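Local coordinates for scyllo-inositol 2-dehydrogenase (NADP(+)) IolW (Bacillus subtilis subsp. subtilis, PDB 3GDO), which catalyses the reversible NADPH-dependent reduction of scyllo-inosose to scyllo-inositol and does not accept NADH in place of NADPH, at residues L11-S16 with R46-A51; L77-T82 with E106-A111; N129-I134 with L187-M192; V200-E205 with T209-H214; K281-R286 with K290-I295. One frame throughout, in Å; residues are numbered along the deposited sequence.

Contact 1 of 5, residues L11-S16 with R46-A51; sequences LGYGLS and RDFPDA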
# COMPACT_ATOMS: atom_id res chain seq x y z
N LEU B 11 37.96 6.33 -1.85
CA LEU B 11 37.79 7.76 -1.73
C LEU B 11 36.81 8.08 -0.59
O LEU B 11 35.62 7.80 -0.71
CB LEU B 11 37.31 8.38 -3.03
CG LEU B 11 38.17 8.31 -4.30
CD1 LEU B 11 37.63 9.33 -5.32
CD2 LEU B 11 39.67 8.55 -4.02
N GLY B 12 37.33 8.65 0.50
CA GLY B 12 36.49 9.05 1.65
C GLY B 12 36.43 7.94 2.68
O GLY B 12 36.33 6.77 2.33
N TYR B 13 36.53 8.31 3.95
CA TYR B 13 36.51 7.32 5.01
C TYR B 13 35.55 7.74 6.15
O TYR B 13 35.86 7.60 7.35
CB TYR B 13 37.93 7.08 5.49
CG TYR B 13 38.13 5.77 6.18
CD1 TYR B 13 38.01 4.57 5.48
CD2 TYR B 13 38.45 5.72 7.54
CE1 TYR B 13 38.18 3.34 6.13
CE2 TYR B 13 38.64 4.50 8.19
CZ TYR B 13 38.50 3.31 7.46
OH TYR B 13 38.68 2.08 8.07
N GLY B 14 34.38 8.25 5.75
CA GLY B 14 33.22 8.43 6.63
C GLY B 14 32.52 7.10 6.87
O GLY B 14 33.15 6.02 6.92
N LEU B 15 31.20 7.18 7.02
CA LEU B 15 30.36 6.01 7.26
C LEU B 15 30.45 4.93 6.15
O LEU B 15 30.65 3.75 6.46
CB LEU B 15 28.90 6.49 7.43
CG LEU B 15 27.84 5.42 7.70
CD1 LEU B 15 28.02 4.75 9.07
CD2 LEU B 15 26.42 6.03 7.57
N SER B 16 30.28 5.31 4.88
CA SER B 16 30.35 4.32 3.78
C SER B 16 31.70 3.68 3.72
O SER B 16 31.79 2.48 3.67
CB SER B 16 30.09 4.93 2.41
OG SER B 16 28.94 5.70 2.47
N ARG B 46 44.71 2.50 12.54
CA ARG B 46 44.14 1.49 13.43
C ARG B 46 43.29 0.44 12.70
O ARG B 46 43.26 -0.71 13.10
CB ARG B 46 43.32 2.16 14.55
CG ARG B 46 44.18 3.01 15.51
CD ARG B 46 43.41 3.34 16.78
NE ARG B 46 42.19 4.08 16.46
CZ ARG B 46 42.11 5.41 16.36
NH1 ARG B 46 43.19 6.14 16.58
NH2 ARG B 46 40.96 6.00 16.04
N ASP B 47 42.60 0.85 11.64
CA ASP B 47 41.73 -0.08 10.89
C ASP B 47 42.52 -0.89 9.85
O ASP B 47 42.36 -2.11 9.75
CB ASP B 47 40.60 0.68 10.17
CG ASP B 47 39.55 1.27 11.12
OD1 ASP B 47 39.49 0.86 12.29
OD2 ASP B 47 38.77 2.15 10.67
N PHE B 48 43.35 -0.20 9.06
CA PHE B 48 44.17 -0.83 8.02
C PHE B 48 45.64 -0.43 8.18
O PHE B 48 46.10 0.49 7.49
CB PHE B 48 43.66 -0.40 6.63
CG PHE B 48 42.26 -0.87 6.33
CD1 PHE B 48 42.03 -2.18 5.90
CD2 PHE B 48 41.18 -0.01 6.49
CE1 PHE B 48 40.72 -2.63 5.64
CE2 PHE B 48 39.87 -0.45 6.24
CZ PHE B 48 39.64 -1.76 5.81
N PRO B 49 46.38 -1.12 9.08
CA PRO B 49 47.77 -0.74 9.33
C PRO B 49 48.63 -0.59 8.07
O PRO B 49 49.56 0.22 8.09
CB PRO B 49 48.30 -1.87 10.23
CG PRO B 49 47.09 -2.38 10.94
CD PRO B 49 45.97 -2.26 9.93
N ASP B 50 48.30 -1.30 6.99
CA ASP B 50 49.14 -1.31 5.79
C ASP B 50 48.69 -0.35 4.69
O ASP B 50 49.39 -0.19 3.68
CB ASP B 50 49.20 -2.70 5.18
CG ASP B 50 49.96 -3.68 6.05
OD1 ASP B 50 50.89 -3.24 6.76
OD2 ASP B 50 49.61 -4.88 6.03
N ALA B 51 47.52 0.27 4.85
CA ALA B 51 47.04 1.21 3.85
C ALA B 51 47.85 2.50 3.93
O ALA B 51 48.39 2.82 4.97
CB ALA B 51 45.55 1.48 4.05

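Contact 2 of 5, residues L77-T82 with E106-A111; sequences LHYEHT and ETLKRA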
# COMPACT_ATOMS: atom_id res chain seq x y z
N LEU B 77 30.48 16.44 -4.88
CA LEU B 77 31.81 16.30 -5.49
C LEU B 77 32.10 14.94 -6.16
O LEU B 77 33.18 14.72 -6.74
CB LEU B 77 32.86 16.61 -4.40
CG LEU B 77 34.10 17.47 -4.72
CD1 LEU B 77 33.76 18.86 -5.31
CD2 LEU B 77 34.99 17.63 -3.47
N HIS B 78 31.15 14.01 -6.12
CA HIS B 78 31.47 12.63 -6.46
C HIS B 78 31.44 12.32 -7.98
O HIS B 78 32.03 11.34 -8.44
CB HIS B 78 30.52 11.69 -5.73
CG HIS B 78 29.26 11.45 -6.47
ND1 HIS B 78 28.45 12.48 -6.90
CD2 HIS B 78 28.69 10.30 -6.91
CE1 HIS B 78 27.43 11.98 -7.57
NE2 HIS B 78 27.55 10.66 -7.59
N TYR B 79 30.69 13.15 -8.72
CA TYR B 79 30.59 13.05 -10.16
C TYR B 79 31.95 13.41 -10.77
O TYR B 79 32.46 12.72 -11.66
CB TYR B 79 29.52 14.01 -10.69
CG TYR B 79 29.52 14.11 -12.20
CD1 TYR B 79 28.69 13.30 -12.97
CD2 TYR B 79 30.39 14.99 -12.87
CE1 TYR B 79 28.70 13.37 -14.35
CE2 TYR B 79 30.40 15.07 -14.26
CZ TYR B 79 29.56 14.25 -14.99
OH TYR B 79 29.55 14.29 -16.36
N GLU B 80 32.51 14.50 -10.27
CA GLU B 80 33.85 14.97 -10.58
C GLU B 80 34.91 13.89 -10.34
O GLU B 80 35.72 13.58 -11.20
CB GLU B 80 34.13 16.10 -9.61
CG GLU B 80 34.53 17.43 -10.18
CD GLU B 80 34.62 18.44 -9.05
OE1 GLU B 80 33.56 18.84 -8.52
OE2 GLU B 80 35.77 18.78 -8.66
N HIS B 81 34.88 13.32 -9.13
CA HIS B 81 35.79 12.27 -8.72
C HIS B 81 35.70 11.03 -9.62
O HIS B 81 36.72 10.51 -10.06
CB HIS B 81 35.54 11.90 -7.27
CG HIS B 81 36.08 12.89 -6.29
ND1 HIS B 81 36.17 12.63 -4.94
CD2 HIS B 81 36.59 14.14 -6.47
CE1 HIS B 81 36.70 13.68 -4.32
NE2 HIS B 81 36.97 14.61 -5.23
N THR B 82 34.48 10.59 -9.89
CA THR B 82 34.25 9.44 -10.75
C THR B 82 34.82 9.69 -12.17
O THR B 82 35.51 8.82 -12.71
CB THR B 82 32.77 9.07 -10.81
OG1 THR B 82 32.27 8.90 -9.46
CG2 THR B 82 32.56 7.76 -11.57
N GLU B 106 24.50 8.95 -17.85
CA GLU B 106 24.82 8.50 -19.24
C GLU B 106 26.21 9.00 -19.65
O GLU B 106 27.01 8.24 -20.23
CB GLU B 106 23.78 8.96 -20.29
CG GLU B 106 22.37 8.34 -20.16
CD GLU B 106 22.22 6.94 -20.79
OE1 GLU B 106 23.22 6.30 -21.21
OE2 GLU B 106 21.05 6.46 -20.86
N THR B 107 26.50 10.26 -19.30
CA THR B 107 27.81 10.87 -19.54
C THR B 107 28.93 10.04 -18.94
O THR B 107 29.94 9.81 -19.61
CB THR B 107 27.87 12.31 -19.06
OG1 THR B 107 26.84 13.03 -19.72
CG2 THR B 107 29.22 12.98 -19.40
N LEU B 108 28.74 9.56 -17.70
CA LEU B 108 29.78 8.74 -17.08
C LEU B 108 29.89 7.42 -17.79
O LEU B 108 30.99 6.91 -17.98
CB LEU B 108 29.55 8.50 -15.56
CG LEU B 108 29.48 9.73 -14.67
CD1 LEU B 108 29.05 9.36 -13.20
CD2 LEU B 108 30.77 10.54 -14.68
N LYS B 109 28.74 6.86 -18.16
CA LYS B 109 28.75 5.57 -18.84
C LYS B 109 29.51 5.66 -20.17
O LYS B 109 30.25 4.75 -20.53
CB LYS B 109 27.33 5.04 -19.10
CG LYS B 109 27.32 3.56 -19.49
CD LYS B 109 25.92 3.09 -19.84
CE LYS B 109 25.50 3.55 -21.24
NZ LYS B 109 26.05 2.56 -22.23
N ARG B 110 29.31 6.74 -20.91
CA ARG B 110 29.92 6.85 -22.24
C ARG B 110 31.42 7.06 -22.09
O ARG B 110 32.20 6.42 -22.79
CB ARG B 110 29.24 7.92 -23.08
CG ARG B 110 28.13 7.33 -23.93
CD ARG B 110 27.44 8.38 -24.78
NE ARG B 110 26.39 9.08 -24.04
CZ ARG B 110 26.51 10.29 -23.49
NH1 ARG B 110 25.47 10.82 -22.85
NH2 ARG B 110 27.65 10.96 -23.57
N ALA B 111 31.83 7.88 -21.11
CA ALA B 111 33.23 8.08 -20.82
C ALA B 111 33.93 6.77 -20.42
O ALA B 111 35.05 6.51 -20.90
CB ALA B 111 33.41 9.17 -19.80

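Contact 3 of 5, residues N129-I134 with L187-M192; sequences NDFLTI and LHLFGM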
# COMPACT_ATOMS: atom_id res chain seq x y z
N ASN B 129 18.90 -10.28 2.71
CA ASN B 129 18.27 -11.59 2.94
C ASN B 129 16.87 -11.74 2.32
O ASN B 129 16.62 -12.69 1.57
CB ASN B 129 18.30 -12.03 4.42
CG ASN B 129 17.90 -10.93 5.43
OD1 ASN B 129 17.14 -9.96 5.15
ND2 ASN B 129 18.40 -11.11 6.64
N ASP B 130 15.98 -10.79 2.61
CA ASP B 130 14.60 -10.88 2.15
C ASP B 130 14.53 -10.95 0.63
O ASP B 130 13.82 -11.82 0.06
CB ASP B 130 13.73 -9.74 2.72
CG ASP B 130 14.44 -8.37 2.72
OD1 ASP B 130 15.33 -8.14 1.86
OD2 ASP B 130 14.09 -7.49 3.58
N PHE B 131 15.25 -10.05 -0.04
CA PHE B 131 15.26 -10.04 -1.49
C PHE B 131 15.83 -11.34 -2.07
O PHE B 131 15.30 -11.87 -3.05
CB PHE B 131 15.99 -8.82 -2.04
CG PHE B 131 15.78 -8.61 -3.51
CD1 PHE B 131 14.55 -8.23 -4.00
CD2 PHE B 131 16.81 -8.80 -4.41
CE1 PHE B 131 14.34 -8.06 -5.36
CE2 PHE B 131 16.63 -8.65 -5.77
CZ PHE B 131 15.39 -8.26 -6.25
N LEU B 132 16.85 -11.89 -1.45
CA LEU B 132 17.42 -13.13 -1.91
C LEU B 132 16.37 -14.22 -1.79
O LEU B 132 16.25 -15.06 -2.69
CB LEU B 132 18.69 -13.50 -1.13
CG LEU B 132 19.95 -12.71 -1.53
CD1 LEU B 132 21.14 -13.25 -0.75
CD2 LEU B 132 20.22 -12.74 -3.08
N THR B 133 15.63 -14.20 -0.68
CA THR B 133 14.57 -15.18 -0.42
C THR B 133 13.50 -15.15 -1.52
O THR B 133 13.19 -16.20 -2.10
CB THR B 133 13.96 -14.95 0.95
OG1 THR B 133 15.02 -14.91 1.91
CG2 THR B 133 12.89 -16.02 1.31
N ILE B 134 12.97 -13.96 -1.80
CA ILE B 134 12.12 -13.71 -2.98
C ILE B 134 12.64 -14.25 -4.34
O ILE B 134 11.89 -14.93 -5.08
CB ILE B 134 11.76 -12.20 -3.09
CG1 ILE B 134 10.81 -11.77 -1.95
CG2 ILE B 134 11.18 -11.85 -4.49
CD1 ILE B 134 10.94 -10.22 -1.59
N LEU B 187 13.25 -3.10 -10.69
CA LEU B 187 13.80 -3.12 -12.06
C LEU B 187 14.52 -4.45 -12.28
O LEU B 187 14.38 -5.06 -13.34
CB LEU B 187 14.75 -1.97 -12.27
CG LEU B 187 14.09 -0.58 -12.19
CD1 LEU B 187 15.11 0.46 -12.54
CD2 LEU B 187 12.86 -0.45 -13.02
N HIS B 188 15.20 -4.93 -11.25
CA HIS B 188 15.96 -6.17 -11.35
C HIS B 188 15.01 -7.31 -11.65
O HIS B 188 15.31 -8.17 -12.48
CB HIS B 188 16.74 -6.46 -10.06
CG HIS B 188 17.67 -7.63 -10.15
ND1 HIS B 188 18.70 -7.70 -11.08
CD2 HIS B 188 17.72 -8.79 -9.45
CE1 HIS B 188 19.36 -8.83 -10.91
NE2 HIS B 188 18.79 -9.51 -9.94
N LEU B 189 13.87 -7.32 -10.97
CA LEU B 189 12.92 -8.41 -11.14
C LEU B 189 12.13 -8.35 -12.44
O LEU B 189 11.89 -9.37 -13.02
CB LEU B 189 11.94 -8.51 -9.96
CG LEU B 189 12.36 -8.94 -8.56
CD1 LEU B 189 11.12 -8.92 -7.69
CD2 LEU B 189 13.00 -10.34 -8.54
N PHE B 190 11.71 -7.17 -12.90
CA PHE B 190 10.70 -7.13 -13.95
C PHE B 190 11.05 -6.22 -15.13
O PHE B 190 10.21 -6.04 -16.02
CB PHE B 190 9.33 -6.63 -13.40
CG PHE B 190 8.90 -7.27 -12.11
CD1 PHE B 190 8.54 -8.63 -12.06
CD2 PHE B 190 8.81 -6.50 -10.94
CE1 PHE B 190 8.10 -9.21 -10.83
CE2 PHE B 190 8.38 -7.09 -9.71
CZ PHE B 190 8.02 -8.42 -9.66
N GLY B 191 12.24 -5.64 -15.15
CA GLY B 191 12.62 -4.72 -16.24
C GLY B 191 11.96 -3.37 -16.09
O GLY B 191 11.44 -3.04 -15.02
N MET B 192 11.97 -2.57 -17.14
CA MET B 192 11.43 -1.24 -17.08
C MET B 192 9.91 -1.28 -17.22
O MET B 192 9.39 -2.08 -18.02
CB MET B 192 12.03 -0.34 -18.18
CG MET B 192 13.48 0.20 -17.88
SD MET B 192 13.64 1.23 -16.38
CE MET B 192 13.37 2.82 -17.06

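Contact 4 of 5, residues V200-E205 with T209-H214; sequences VMAQRE and TVDYFH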
# COMPACT_ATOMS: atom_id res chain seq x y z
N VAL B 200 5.45 12.72 -4.37
CA VAL B 200 6.73 12.83 -3.69
C VAL B 200 6.64 14.16 -2.92
O VAL B 200 6.37 15.22 -3.52
CB VAL B 200 7.92 12.74 -4.72
CG1 VAL B 200 9.25 12.91 -4.08
CG2 VAL B 200 7.89 11.38 -5.47
N MET B 201 6.79 14.10 -1.60
CA MET B 201 6.55 15.26 -0.74
C MET B 201 7.34 15.21 0.55
O MET B 201 8.03 14.22 0.88
CB MET B 201 5.03 15.46 -0.44
CG MET B 201 4.37 14.46 0.59
SD MET B 201 2.59 14.70 1.04
CE MET B 201 1.83 15.05 -0.46
N ALA B 202 7.21 16.33 1.26
CA ALA B 202 7.68 16.52 2.62
C ALA B 202 6.44 16.60 3.53
O ALA B 202 5.71 17.58 3.54
CB ALA B 202 8.48 17.80 2.70
N GLN B 203 6.19 15.53 4.28
CA GLN B 203 5.19 15.52 5.32
C GLN B 203 5.55 16.27 6.60
O GLN B 203 4.68 16.81 7.27
CB GLN B 203 4.86 14.09 5.72
CG GLN B 203 3.61 13.60 5.08
CD GLN B 203 3.30 12.16 5.41
OE1 GLN B 203 4.17 11.38 5.81
NE2 GLN B 203 2.04 11.80 5.22
N ARG B 204 6.82 16.23 6.98
CA ARG B 204 7.20 16.70 8.31
C ARG B 204 7.10 18.22 8.42
O ARG B 204 7.23 18.95 7.42
CB ARG B 204 8.56 16.18 8.73
CG ARG B 204 8.52 14.71 9.09
CD ARG B 204 9.92 14.16 9.30
NE ARG B 204 10.80 14.44 8.17
CZ ARG B 204 12.11 14.20 8.16
NH1 ARG B 204 12.70 13.66 9.22
NH2 ARG B 204 12.82 14.52 7.10
N GLU B 205 6.85 18.67 9.65
CA GLU B 205 6.50 20.05 9.97
C GLU B 205 7.38 21.11 9.31
O GLU B 205 6.87 22.03 8.64
CB GLU B 205 6.45 20.26 11.49
CG GLU B 205 5.34 21.24 11.90
CD GLU B 205 5.70 22.06 13.15
OE1 GLU B 205 6.06 21.47 14.20
OE2 GLU B 205 5.63 23.31 13.07
N THR B 209 13.52 18.66 2.53
CA THR B 209 13.69 17.70 1.47
C THR B 209 12.54 16.68 1.50
O THR B 209 11.73 16.65 2.43
CB THR B 209 15.05 17.01 1.64
OG1 THR B 209 15.14 16.52 2.97
CG2 THR B 209 16.24 18.02 1.39
N VAL B 210 12.47 15.86 0.46
CA VAL B 210 11.50 14.80 0.39
C VAL B 210 11.64 13.86 1.58
O VAL B 210 12.74 13.43 1.92
CB VAL B 210 11.69 14.01 -0.92
CG1 VAL B 210 10.84 12.73 -0.89
CG2 VAL B 210 11.36 14.94 -2.15
N ASP B 211 10.51 13.51 2.18
CA ASP B 211 10.49 12.52 3.29
C ASP B 211 9.32 11.50 3.16
O ASP B 211 9.13 10.60 4.02
CB ASP B 211 10.50 13.24 4.67
CG ASP B 211 9.20 14.02 4.96
OD1 ASP B 211 8.13 13.68 4.40
OD2 ASP B 211 9.25 14.97 5.79
N TYR B 212 8.60 11.64 2.06
CA TYR B 212 7.50 10.77 1.72
C TYR B 212 7.47 10.53 0.21
O TYR B 212 7.55 11.47 -0.60
CB TYR B 212 6.18 11.43 2.18
CG TYR B 212 4.94 10.67 1.78
CD1 TYR B 212 4.27 9.86 2.69
CD2 TYR B 212 4.46 10.75 0.47
CE1 TYR B 212 3.12 9.14 2.30
CE2 TYR B 212 3.37 10.03 0.05
CZ TYR B 212 2.70 9.21 0.98
OH TYR B 212 1.58 8.56 0.57
N PHE B 213 7.30 9.27 -0.18
CA PHE B 213 7.07 8.96 -1.59
C PHE B 213 6.13 7.77 -1.70
O PHE B 213 6.17 6.81 -0.89
CB PHE B 213 8.41 8.68 -2.34
CG PHE B 213 9.15 7.48 -1.82
CD1 PHE B 213 8.82 6.19 -2.26
CD2 PHE B 213 10.15 7.62 -0.87
CE1 PHE B 213 9.47 5.08 -1.75
CE2 PHE B 213 10.78 6.52 -0.35
CZ PHE B 213 10.47 5.24 -0.81
N HIS B 214 5.33 7.84 -2.74
CA HIS B 214 4.47 6.75 -3.13
C HIS B 214 4.54 6.61 -4.67
O HIS B 214 4.09 7.50 -5.39
CB HIS B 214 3.02 7.06 -2.71
CG HIS B 214 2.14 5.87 -2.80
ND1 HIS B 214 1.63 5.42 -4.01
CD2 HIS B 214 1.77 4.97 -1.86
CE1 HIS B 214 0.93 4.31 -3.78
NE2 HIS B 214 1.01 4.01 -2.49
O HOH W 1 7.00 11.40 5.94

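Contact 5 of 5, residues K281-R286 with K290-I295; sequences KLTTIR and KKTETI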
# COMPACT_ATOMS: atom_id res chain seq x y z
N LYS B 281 5.90 -15.22 5.28
CA LYS B 281 4.87 -16.24 5.09
C LYS B 281 4.44 -16.34 3.64
O LYS B 281 4.06 -15.34 3.01
CB LYS B 281 3.65 -15.98 5.99
CG LYS B 281 4.07 -15.86 7.44
CD LYS B 281 2.92 -15.77 8.43
CE LYS B 281 3.46 -16.03 9.85
NZ LYS B 281 2.42 -15.83 10.91
N LEU B 282 4.53 -17.57 3.12
CA LEU B 282 4.07 -17.89 1.79
C LEU B 282 2.75 -18.63 1.92
O LEU B 282 2.66 -19.66 2.60
CB LEU B 282 5.09 -18.77 1.04
CG LEU B 282 4.75 -19.17 -0.40
CD1 LEU B 282 5.03 -18.03 -1.38
CD2 LEU B 282 5.54 -20.41 -0.82
N THR B 283 1.74 -18.11 1.24
CA THR B 283 0.42 -18.72 1.18
C THR B 283 0.21 -19.23 -0.23
O THR B 283 0.39 -18.47 -1.19
CB THR B 283 -0.64 -17.72 1.56
OG1 THR B 283 -0.43 -17.35 2.92
CG2 THR B 283 -2.03 -18.31 1.41
N THR B 284 -0.13 -20.52 -0.34
CA THR B 284 -0.40 -21.17 -1.64
C THR B 284 -1.81 -21.77 -1.72
O THR B 284 -2.26 -22.45 -0.79
CB THR B 284 0.67 -22.24 -1.97
OG1 THR B 284 1.98 -21.66 -1.85
CG2 THR B 284 0.49 -22.77 -3.37
N ILE B 285 -2.50 -21.50 -2.82
CA ILE B 285 -3.82 -22.06 -3.06
C ILE B 285 -3.87 -22.95 -4.30
O ILE B 285 -3.73 -22.47 -5.43
CB ILE B 285 -4.96 -20.98 -3.14
CG1 ILE B 285 -4.79 -19.92 -2.03
CG2 ILE B 285 -6.35 -21.67 -3.07
CD1 ILE B 285 -6.04 -19.12 -1.63
N ARG B 286 -4.08 -24.25 -4.07
CA ARG B 286 -4.40 -25.23 -5.12
C ARG B 286 -5.88 -25.62 -4.98
O ARG B 286 -6.27 -26.27 -3.99
CB ARG B 286 -3.49 -26.47 -5.03
N LYS B 290 -5.87 -24.15 0.98
CA LYS B 290 -5.09 -22.94 1.21
C LYS B 290 -4.08 -23.28 2.29
O LYS B 290 -4.43 -23.65 3.40
CB LYS B 290 -6.04 -21.81 1.64
CG LYS B 290 -5.45 -20.46 2.01
CD LYS B 290 -6.60 -19.42 2.03
CE LYS B 290 -6.53 -18.47 3.21
NZ LYS B 290 -5.81 -17.20 2.91
N LYS B 291 -2.80 -23.19 1.93
CA LYS B 291 -1.70 -23.62 2.79
C LYS B 291 -0.84 -22.39 3.11
O LYS B 291 -0.53 -21.62 2.21
CB LYS B 291 -0.93 -24.73 2.06
CG LYS B 291 0.48 -25.12 2.57
CD LYS B 291 0.95 -26.43 1.88
CE LYS B 291 2.46 -26.47 1.65
NZ LYS B 291 2.89 -27.60 0.77
N THR B 292 -0.48 -22.20 4.38
CA THR B 292 0.47 -21.14 4.77
C THR B 292 1.76 -21.73 5.32
O THR B 292 1.73 -22.57 6.20
CB THR B 292 -0.17 -20.12 5.76
OG1 THR B 292 -1.15 -19.34 5.06
CG2 THR B 292 0.87 -19.15 6.32
N GLU B 293 2.90 -21.26 4.80
CA GLU B 293 4.22 -21.78 5.18
C GLU B 293 5.14 -20.63 5.61
O GLU B 293 5.19 -19.60 4.95
CB GLU B 293 4.81 -22.40 3.94
CG GLU B 293 5.33 -23.82 4.04
CD GLU B 293 5.76 -24.31 2.66
OE1 GLU B 293 4.94 -24.21 1.69
OE2 GLU B 293 6.91 -24.77 2.52
N THR B 294 5.87 -20.81 6.70
CA THR B 294 6.92 -19.88 7.10
C THR B 294 8.21 -20.23 6.35
O THR B 294 8.69 -21.36 6.47
CB THR B 294 7.10 -19.90 8.64
OG1 THR B 294 5.93 -19.35 9.24
CG2 THR B 294 8.26 -19.07 9.10
N ILE B 295 8.76 -19.28 5.58
CA ILE B 295 9.97 -19.52 4.76
C ILE B 295 11.23 -18.97 5.44
O ILE B 295 11.37 -17.74 5.58
CB ILE B 295 9.85 -18.90 3.34
CG1 ILE B 295 8.51 -19.26 2.68
CG2 ILE B 295 11.04 -19.30 2.47
CD1 ILE B 295 8.34 -20.74 2.32

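Contact 1 of 5, residues L11-S16 with R46-A51
Tyr13 and Asp47 bring the two backbones nearest each other, yet their CA atoms stand 10.8 Å apart, one in the turn after strand 6-11 and the other in the last turn of helix 41-47. The gap is spanned mainly by the tyrosine side chain. Its CG is anti to the backbone N (chi1 -158°), which carries the ring across, and its hydroxyl donates to Asp47 OD2 over 2.6 Å from OH to OD2. The carboxylate oxygen lies at the edge of the ring, close to its plane, and is met on its anti side, somewhat out of the carboxylate plane; ring and carboxylate planes are 54° apart. The same hydroxyl meets the edge of the Phe48 ring, with Tyr13 OH 3.3 Å from Phe48 CE2, so one oxygen is held by an acid and bordered by an aromatic edge. Phe48 also packs on Ile33 and Ile36 of strand 31-37, while Val44 and Glu43 of helix 41-47 line Tyr13. Tyr13 lies between Gly12 and Gly14, which with Gly17 match the GxGxxG pattern between the first strand and first helix of a Rossmann fold, consistent with the dinucleotide-binding turn of this NADPH-dependent enzyme.

Contact 2 of 5, residues L77-T82 with E106-A111
Leu108 lays its CD2 methyl over one face of the Tyr79 ring, a CH-pi contact between two neighbouring helices of the Rossmann domain, 78-87 and 102-115. The ring swings out to meet the leucine because its CG stands trans to the backbone N (chi1 171°). Leu108 CD2 sits 4.0 Å from the centroid of the Tyr79 ring, 29° off the normal, and 3.5 Å from Tyr79 CE1. Farther along the ring, Tyr79 OH lies 3.3 Å from Thr107 CG2; the Thr107 hydroxyl bonds instead to Glu103 O of its own helix. Thr82 adds a looser contact, its CG2 4.2 Å from Leu108 CD1. An alanine in place of Tyr79 is likely to leave Leu108 CD2 without its ring face and to open a gap beside the Thr107 methyl. The second shell starts with the helices themselves, whose short segments run nearly parallel (10°), their axes 11.2 Å apart at closest approach. Outside the pair, Met94 of strand 91-95 touches both Leu108 and Thr82, and this strand connects the two helices in the chain. The hydroxyl of Thr82 donates to His78 O, 2.7 Å from OG1 to O, from the opposite face of that carbonyl to Thr82 N.

Contact 3 of 5, residues N129-I134 with L187-M192
Phe131 reaches from helix 129-139 to the last turn of helix 174-190, where His188 and Leu189 receive it. A first torsion of -168° places the Phe131 ring opposite its backbone nitrogen and extends it out from its own helix until its outer atoms CE1, CE2 and CZ do the touching. His188 adopts much the same first torsion (chi1 -173°) and brings its CD2 to the edge of the phenylalanine ring, near the ring plane, with Phe131 CE2 3.8 Å from His188 CD2. The other end of the imidazole is engaged elsewhere, its NE2 hydrogen-bonded to Lys135 NZ of helix 129-139, giving the histidine an apolar and a polar hold on one helix. Helix 174-190 belongs to the C-terminal alpha/beta domain of the Gfo/Idh/MocA fold, and helix 129-139 packs on its large mixed sheet through Ile134, which touches Tyr239, Ile241 and Phe248. Leu189 takes a different first rotamer, CG anti to the carbonyl carbon (chi1 -68°), and its branch point meets the ring obliquely: Phe131 CZ lies 3.9 Å from Leu189 CG. The two side chains slide past each other in opposite directions, which lets both leucine methyls graze the end of the ring, CD1 meeting CE1 and CD2 meeting CZ. A longer contact brings in Ile134, whose CG2 stands 4.3 Å from Leu189 CD1.

Contact 4 of 5, residues V200-E205 with T209-H214
Met201 and Tyr212 form an antiparallel hydrogen-bonded pair, Met201 N donating to Tyr212 O at 2.9 Å and 172°. In return Met201 O takes two donors, Tyr212 N and Asp211 N, from opposite faces of its plane; the second is the straighter (160° against 137°). Asp211 O bonds to Ser230 OG. The Asp211 CG sits between its backbone N and carbonyl carbon, which turns the carboxylate to the amides of the departing chain. OD1 takes Gln203 N, 2.7 Å from OD1 to N, on the syn side. OD2 takes Arg204 N through its syn lone pair and also Arg204 NE, a salt bridge of 2.9 Å from NE to OD2 that lies in the guanidinium plane but arrives above that of the carboxylate. Arg204 NH1 turns to Arg157 O, while Gln203 NE2 bonds to Lys221 O of the second subunit. The Met201 sulfur makes an oblique Met-aromatic contact with Tyr212. Asp211 and Tyr212 together facing Met201 make a classic beta bulge, here in the hairpin of strands 195-201 and 212-219 at the dimer interface.

Contact 5 of 5, residues K281-R286 with K290-I295
Thr283 and Thr292 face each other across the hairpin of strands 280-286 and 289-295, whose outer strand ends the large mixed sheet within this chain. Both hydroxyls lie opposite their carbonyl carbons (chi1 -64° and -70°) and so meet in a hydrogen bond, 3.0 Å from Thr283 OG1 to Thr292 OG1, in a non-hydrogen-bonded backbone pair with CA atoms only 4.3 Å apart. A valine in place of Thr283 would probably leave the Thr292 hydroxyl without this mate and set it free to turn. The tight part is the backbone ladder: Leu282 pairs with Glu293 and Thr284 with Lys291, each through two hydrogen bonds, Leu282 O to Glu293 N being 2.7 Å. Leu282 CB meets Ile295 CG1 at 3.8 Å, and both residues pack on Phe248 of the adjoining strand 246-250, which ties this end of the hairpin to the rest of the sheet. The looser, more polar part is the side chains of the exposed Thr292, Thr294 and Lys281, with Lys281 CE 4.2 Å from Thr294 OG1. At the turn end the amino group of Lys290 makes a weak hydrogen bond to Pro233 O of the second subunit, and its aliphatic part crosses Ile285, with Lys290 CD 3.7 Å from Ile285 CD1.

Contacts 1 and 2 belong to the Rossmann domain and touch through Leu11 and His81; contact 1 is buried and centred on one short polar bond, whereas contact 2, partly buried, joins helices by apolar atoms. Contact 3, partly buried, also between helices and without hydrogen bonds across it, touches contact 5 through Thr133 and Ile295. Contacts 4 and 5 are hairpins of the same mixed sheet, their centres about 35 Å apart, and both reach the second subunit. They bury similar areas, but contact 4 is partly buried, irregular and gripped by a carboxylate, while contact 5 is a regular ladder at the surface.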